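PDB 1J6O: TatD-related deoxyribonuclease from Thermotoga maritima, which probably acts as a metal-dependent DNA nuclease of the TatD family, hydrolysing ester bonds in DNA. Local coordinates for residues F43-G48 and K97-G102; G180-I185 and R260-E265. All blocks are in the same frame, centred on the assembly; numbering follows the deposited sequence.

Interaction 1 (F43-G48 and K97-G102)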
loop_
_atom_site.group_PDB
_atom_site.type_symbol
_atom_site.label_atom_id
_atom_site.label_comp_id
_atom_site.label_asym_id
_atom_site.label_seq_id
_atom_site.Cartn_x
_atom_site.Cartn_y
_atom_site.Cartn_z
ATOM N N PHE A 43 13.036 3.612 -1.042
ATOM C CA PHE A 43 12.565 2.473 -1.841
ATOM C C PHE A 43 11.087 2.606 -1.988
ATOM O O PHE A 43 10.455 3.455 -1.335
ATOM C CB PHE A 43 12.916 1.072 -1.246
ATOM C CG PHE A 43 12.130 0.667 -0.007
ATOM C CD1 PHE A 43 12.599 0.986 1.265
ATOM C CD2 PHE A 43 10.960 -0.103 -0.113
ATOM C CE1 PHE A 43 11.926 0.546 2.405
ATOM C CE2 PHE A 43 10.284 -0.548 1.018
ATOM C CZ PHE A 43 10.752 -0.233 2.271
ATOM N N VAL A 44 10.528 1.834 -2.905
ATOM C CA VAL A 44 9.086 1.899 -3.081
ATOM C C VAL A 44 8.579 0.477 -3.208
ATOM O O VAL A 44 9.338 -0.435 -3.595
ATOM C CB VAL A 44 8.639 2.696 -4.360
ATOM C CG1 VAL A 44 9.406 4.006 -4.485
ATOM C CG2 VAL A 44 8.736 1.820 -5.588
ATOM N N VAL A 45 7.315 0.273 -2.850
ATOM C CA VAL A 45 6.743 -1.058 -2.961
ATOM C C VAL A 45 5.777 -0.881 -4.139
ATOM O O VAL A 45 4.792 -0.150 -4.019
ATOM C CB VAL A 45 5.950 -1.462 -1.733
ATOM C CG1 VAL A 45 5.272 -2.837 -2.014
ATOM C CG2 VAL A 45 6.877 -1.541 -0.500
ATOM N N ASN A 46 6.102 -1.512 -5.269
ATOM C CA ASN A 46 5.285 -1.418 -6.486
ATOM C C ASN A 46 4.269 -2.553 -6.471
ATOM O O ASN A 46 4.617 -3.716 -6.471
ATOM C CB ASN A 46 6.195 -1.475 -7.697
ATOM C CG ASN A 46 5.601 -0.786 -8.862
ATOM O OD1 ASN A 46 5.493 0.449 -8.884
ATOM N ND2 ASN A 46 5.183 -1.565 -9.841
ATOM N N VAL A 47 3.007 -2.164 -6.533
ATOM C CA VAL A 47 1.879 -3.067 -6.470
ATOM C C VAL A 47 1.113 -3.479 -7.717
ATOM O O VAL A 47 0.671 -2.626 -8.476
ATOM C CB VAL A 47 0.853 -2.429 -5.482
ATOM C CG1 VAL A 47 -0.182 -3.435 -5.082
ATOM C CG2 VAL A 47 1.587 -1.900 -4.221
ATOM N N GLY A 48 0.874 -4.778 -7.845
ATOM C CA GLY A 48 0.126 -5.298 -8.999
ATOM C C GLY A 48 -1.361 -5.351 -8.702
ATOM O O GLY A 48 -1.742 -5.365 -7.523
ATOM N N LYS A 97 12.245 -10.387 -5.058
ATOM C CA LYS A 97 11.785 -9.005 -5.155
ATOM C C LYS A 97 10.346 -8.857 -4.643
ATOM O O LYS A 97 9.904 -7.736 -4.369
ATOM C CB LYS A 97 11.868 -8.539 -6.610
ATOM C CG LYS A 97 13.246 -8.088 -7.037
ATOM C CD LYS A 97 13.551 -6.747 -6.394
ATOM C CE LYS A 97 14.700 -6.055 -7.113
ATOM N NZ LYS A 97 14.714 -4.621 -6.792
ATOM N N VAL A 98 9.619 -9.976 -4.538
ATOM C CA VAL A 98 8.223 -9.937 -4.049
ATOM C C VAL A 98 8.247 -9.912 -2.519
ATOM O O VAL A 98 8.703 -10.873 -1.860
ATOM C CB VAL A 98 7.420 -11.129 -4.561
ATOM C CG1 VAL A 98 6.027 -11.135 -3.920
ATOM C CG2 VAL A 98 7.275 -11.023 -6.078
ATOM N N VAL A 99 7.728 -8.823 -1.955
ATOM C CA VAL A 99 7.719 -8.656 -0.507
ATOM C C VAL A 99 6.345 -8.605 0.131
ATOM O O VAL A 99 6.215 -8.414 1.339
ATOM C CB VAL A 99 8.462 -7.336 -0.142
ATOM C CG1 VAL A 99 9.915 -7.384 -0.645
ATOM C CG2 VAL A 99 7.770 -6.144 -0.831
ATOM N N ALA A 100 5.305 -8.795 -0.671
ATOM C CA ALA A 100 3.979 -8.737 -0.111
ATOM C C ALA A 100 2.985 -9.296 -1.104
ATOM O O ALA A 100 3.328 -9.523 -2.258
ATOM C CB ALA A 100 3.606 -7.260 0.191
ATOM N N ILE A 101 1.782 -9.546 -0.607
ATOM C CA ILE A 101 0.675 -10.063 -1.397
ATOM C C ILE A 101 -0.361 -8.942 -1.359
ATOM O O ILE A 101 -0.760 -8.475 -0.275
ATOM C CB ILE A 101 0.027 -11.362 -0.794
ATOM C CG1 ILE A 101 0.992 -12.545 -0.893
ATOM C CG2 ILE A 101 -1.265 -11.717 -1.599
ATOM C CD1 ILE A 101 1.382 -12.930 -2.312
ATOM N N GLY A 102 -0.770 -8.502 -2.551
ATOM C CA GLY A 102 -1.753 -7.438 -2.706
ATOM C C GLY A 102 -1.413 -6.742 -4.022
ATOM O O GLY A 102 -0.342 -6.985 -4.579
#
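The carbonyl oxygen of G102 meets V47 at the end of one strand and G48 just after it, and accepts a hydrogen bond from S70 OG of another. V47 CG1 lies 3.6 Å from G102 O and is almost equally near the carbonyl carbon. That methyl is anti to the backbone N of V47 (chi1 -166°), the setting that carries it against the G102 carbonyl. G48 O also lies 3.6 Å from G102 O; these two acceptors are not hydrogen-bonded to each other, and no hydrogen bond crosses between the segments. G102 itself, at phi 150°, holds a backbone shape in which a side chain would collide with the carbonyl oxygen of I101.

Toward the start of the strands, apolar groups alone meet. V45 CG1 faces V99 CG2 at 4.3 Å, a light contact, and helix 248-264 covers both valines. Strand 67-71 lies between the two in sheet order, which explains why side chains, rather than backbone bonds, span the gap.

At the C-terminal end of strand 41-47, V47 abuts H17 and E103, predicted ligands of a divalent metal, while its O is hydrogen-bonded to ND1 of H19, another predicted ligand. Next-but-one parallel strands meeting across the interior, with a probable metal site where they end, are the pattern of a TIM barrel.

Interaction 2 (G180-I185 and R260-E265)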
loop_
_atom_site.group_PDB
_atom_site.type_symbol
_atom_site.label_atom_id
_atom_site.label_comp_id
_atom_site.label_asym_id
_atom_site.label_seq_id
_atom_site.Cartn_x
_atom_site.Cartn_y
_atom_site.Cartn_z
ATOM N N GLY A 180 -2.961 -5.643 14.267
ATOM C CA GLY A 180 -1.566 -5.724 13.860
ATOM C C GLY A 180 -1.181 -5.062 12.535
ATOM O O GLY A 180 -0.053 -5.202 12.067
ATOM N N PHE A 181 -2.116 -4.350 11.927
ATOM C CA PHE A 181 -1.836 -3.678 10.661
ATOM C C PHE A 181 -1.401 -2.271 10.896
ATOM O O PHE A 181 -1.637 -1.734 11.967
ATOM C CB PHE A 181 -3.101 -3.600 9.817
ATOM C CG PHE A 181 -3.448 -4.867 9.159
ATOM C CD1 PHE A 181 -4.234 -5.814 9.811
ATOM C CD2 PHE A 181 -2.964 -5.151 7.895
ATOM C CE1 PHE A 181 -4.525 -7.038 9.194
ATOM C CE2 PHE A 181 -3.248 -6.351 7.279
ATOM C CZ PHE A 181 -4.029 -7.305 7.926
ATOM N N LEU A 182 -0.725 -1.698 9.897
ATOM C CA LEU A 182 -0.278 -0.318 9.959
ATOM C C LEU A 182 -1.238 0.324 8.935
ATOM O O LEU A 182 -1.872 -0.389 8.141
ATOM C CB LEU A 182 1.180 -0.161 9.537
ATOM C CG LEU A 182 2.034 0.035 10.805
ATOM C CD1 LEU A 182 1.983 -1.219 11.647
ATOM C CD2 LEU A 182 3.456 0.404 10.433
ATOM N N LEU A 183 -1.357 1.642 8.966
ATOM C CA LEU A 183 -2.242 2.372 8.061
ATOM C C LEU A 183 -1.487 3.248 7.063
ATOM O O LEU A 183 -0.597 4.012 7.441
ATOM C CB LEU A 183 -3.188 3.263 8.885
ATOM C CG LEU A 183 -3.845 2.555 10.067
ATOM C CD1 LEU A 183 -4.712 3.552 10.801
ATOM C CD2 LEU A 183 -4.687 1.374 9.583
ATOM N N GLY A 184 -1.859 3.123 5.793
ATOM C CA GLY A 184 -1.232 3.896 4.737
ATOM C C GLY A 184 -1.894 5.248 4.562
ATOM O O GLY A 184 -3.118 5.358 4.363
ATOM N N ILE A 185 -1.076 6.285 4.650
ATOM C CA ILE A 185 -1.520 7.673 4.522
ATOM C C ILE A 185 -0.881 8.247 3.274
ATOM O O ILE A 185 0.338 8.161 3.107
ATOM C CB ILE A 185 -1.037 8.505 5.737
ATOM C CG1 ILE A 185 -1.479 7.814 7.039
ATOM C CG2 ILE A 185 -1.567 9.962 5.643
ATOM C CD1 ILE A 185 -2.960 7.589 7.148
ATOM N N ARG A 260 10.368 -0.331 6.500
ATOM C CA ARG A 260 11.502 -1.252 6.395
ATOM C C ARG A 260 11.192 -2.540 7.151
ATOM O O ARG A 260 11.438 -3.656 6.674
ATOM C CB ARG A 260 12.758 -0.649 7.042
ATOM C CG ARG A 260 13.491 0.419 6.245
ATOM C CD ARG A 260 14.612 0.989 7.119
ATOM N NE ARG A 260 15.318 2.105 6.498
ATOM C CZ ARG A 260 16.148 2.913 7.156
ATOM N NH1 ARG A 260 16.380 2.706 8.452
ATOM N NH2 ARG A 260 16.704 3.951 6.540
ATOM N N ARG A 261 10.669 -2.380 8.353
ATOM C CA ARG A 261 10.348 -3.536 9.163
ATOM C C ARG A 261 9.309 -4.448 8.532
ATOM O O ARG A 261 9.455 -5.666 8.513
ATOM C CB ARG A 261 9.864 -3.080 10.537
ATOM C CG ARG A 261 9.590 -4.212 11.502
ATOM C CD ARG A 261 8.958 -3.706 12.801
ATOM N NE ARG A 261 7.593 -3.237 12.598
ATOM C CZ ARG A 261 7.215 -1.969 12.706
ATOM N NH1 ARG A 261 8.108 -1.026 13.019
ATOM N NH2 ARG A 261 5.944 -1.640 12.499
ATOM N N ILE A 262 8.263 -3.849 7.992
ATOM C CA ILE A 262 7.199 -4.638 7.373
ATOM C C ILE A 262 7.561 -5.367 6.095
ATOM O O ILE A 262 7.343 -6.569 5.955
ATOM C CB ILE A 262 5.969 -3.730 7.073
ATOM C CG1 ILE A 262 5.311 -3.308 8.395
ATOM C CG2 ILE A 262 4.927 -4.477 6.243
ATOM C CD1 ILE A 262 4.209 -2.273 8.233
ATOM N N PHE A 263 8.143 -4.631 5.172
ATOM C CA PHE A 263 8.508 -5.183 3.888
ATOM C C PHE A 263 9.886 -5.750 3.660
ATOM O O PHE A 263 10.036 -6.714 2.897
ATOM C CB PHE A 263 8.239 -4.093 2.839
ATOM C CG PHE A 263 6.799 -3.655 2.787
ATOM C CD1 PHE A 263 5.842 -4.474 2.223
ATOM C CD2 PHE A 263 6.420 -2.420 3.300
ATOM C CE1 PHE A 263 4.515 -4.069 2.157
ATOM C CE2 PHE A 263 5.088 -1.988 3.246
ATOM C CZ PHE A 263 4.132 -2.814 2.671
ATOM N N LEU A 264 10.891 -5.187 4.320
ATOM C CA LEU A 264 12.237 -5.697 4.083
ATOM C C LEU A 264 12.881 -6.656 5.042
ATOM O O LEU A 264 13.871 -7.284 4.687
ATOM C CB LEU A 264 13.180 -4.522 3.855
ATOM C CG LEU A 264 12.719 -3.626 2.703
ATOM C CD1 LEU A 264 13.734 -2.517 2.456
ATOM C CD2 LEU A 264 12.478 -4.471 1.439
ATOM N N GLU A 265 12.353 -6.774 6.244
ATOM C CA GLU A 265 12.965 -7.692 7.188
ATOM C C GLU A 265 12.814 -9.121 6.698
ATOM O O GLU A 265 11.753 -9.515 6.200
ATOM C CB GLU A 265 12.342 -7.516 8.572
ATOM C CG GLU A 265 13.360 -7.656 9.704
ATOM C CD GLU A 265 12.907 -6.997 10.992
ATOM O OE1 GLU A 265 12.123 -7.615 11.754
ATOM O OE2 GLU A 265 13.334 -5.851 11.240
#
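L182 and I262 meet through their side chains, and the leucine can be followed outward from strand 181-185 to the last turn of helix 248-264. Its CB, directed at the helix, lies 3.9 Å from I262 CD1. CG keeps the same methyl in range at 4.1 Å. There the side chain forks. CD2 makes the closest approach, 3.5 Å from I262 CD1, and also lies 3.8 Å from R261 NH2; CD1 reaches that same nitrogen at 4.1 Å. One isoleucine methyl thus rests against CB, CG and CD2, while both leucine methyls border the end of an arginine.

I262 comes in obliquely, whereas the R261 side chain crosses the leucine at about a right angle. R261 starts extended, with CG anti to its own N, then bends at chi3 (70°), which swings the guanidinium over to L182. R261 NH1 is hydrogen-bonded to N258 OD1 one turn back, so the bend is held from within the helix. The other branch of I262, CG2, sits 3.7 Å above the ring of F263, over its centre.

An alanine here keeps CB but lacks CG and both methyls, which would probably leave I262 CD1 without its close partner from the strand, the R261 guanidinium without its apolar border, and a gap between strand and helix.

L182 comes soon after G180, whose Schellman motif closes helix 170-179. Strand 161-163 runs alongside, bonded to L182 through the backbone, and its V162 touches both I262 and F263. The last turn of helix 248-264 therefore packs near the strand starts of the probable TIM barrel, V162 and L182 supplying part of the surface it meets.

Both interactions reach one parallel eight-stranded sheet, whose strand order follows the chain, as in a TIM barrel. Their centres lie 12 Å apart, and interaction 1 closes before interaction 2 opens. Strands 41-47 and 98-107 supply the first; strand 181-185, three places beyond 98-107, supplies the second together with helix 248-264. That helix joins them directly: F263 packs on V45, V99 and A100, and L264 on F43. A late helix thus ties early and late strands together at the end of the barrel where the strands begin, while interaction 1 extends toward the predicted metal ligands at the opposite end.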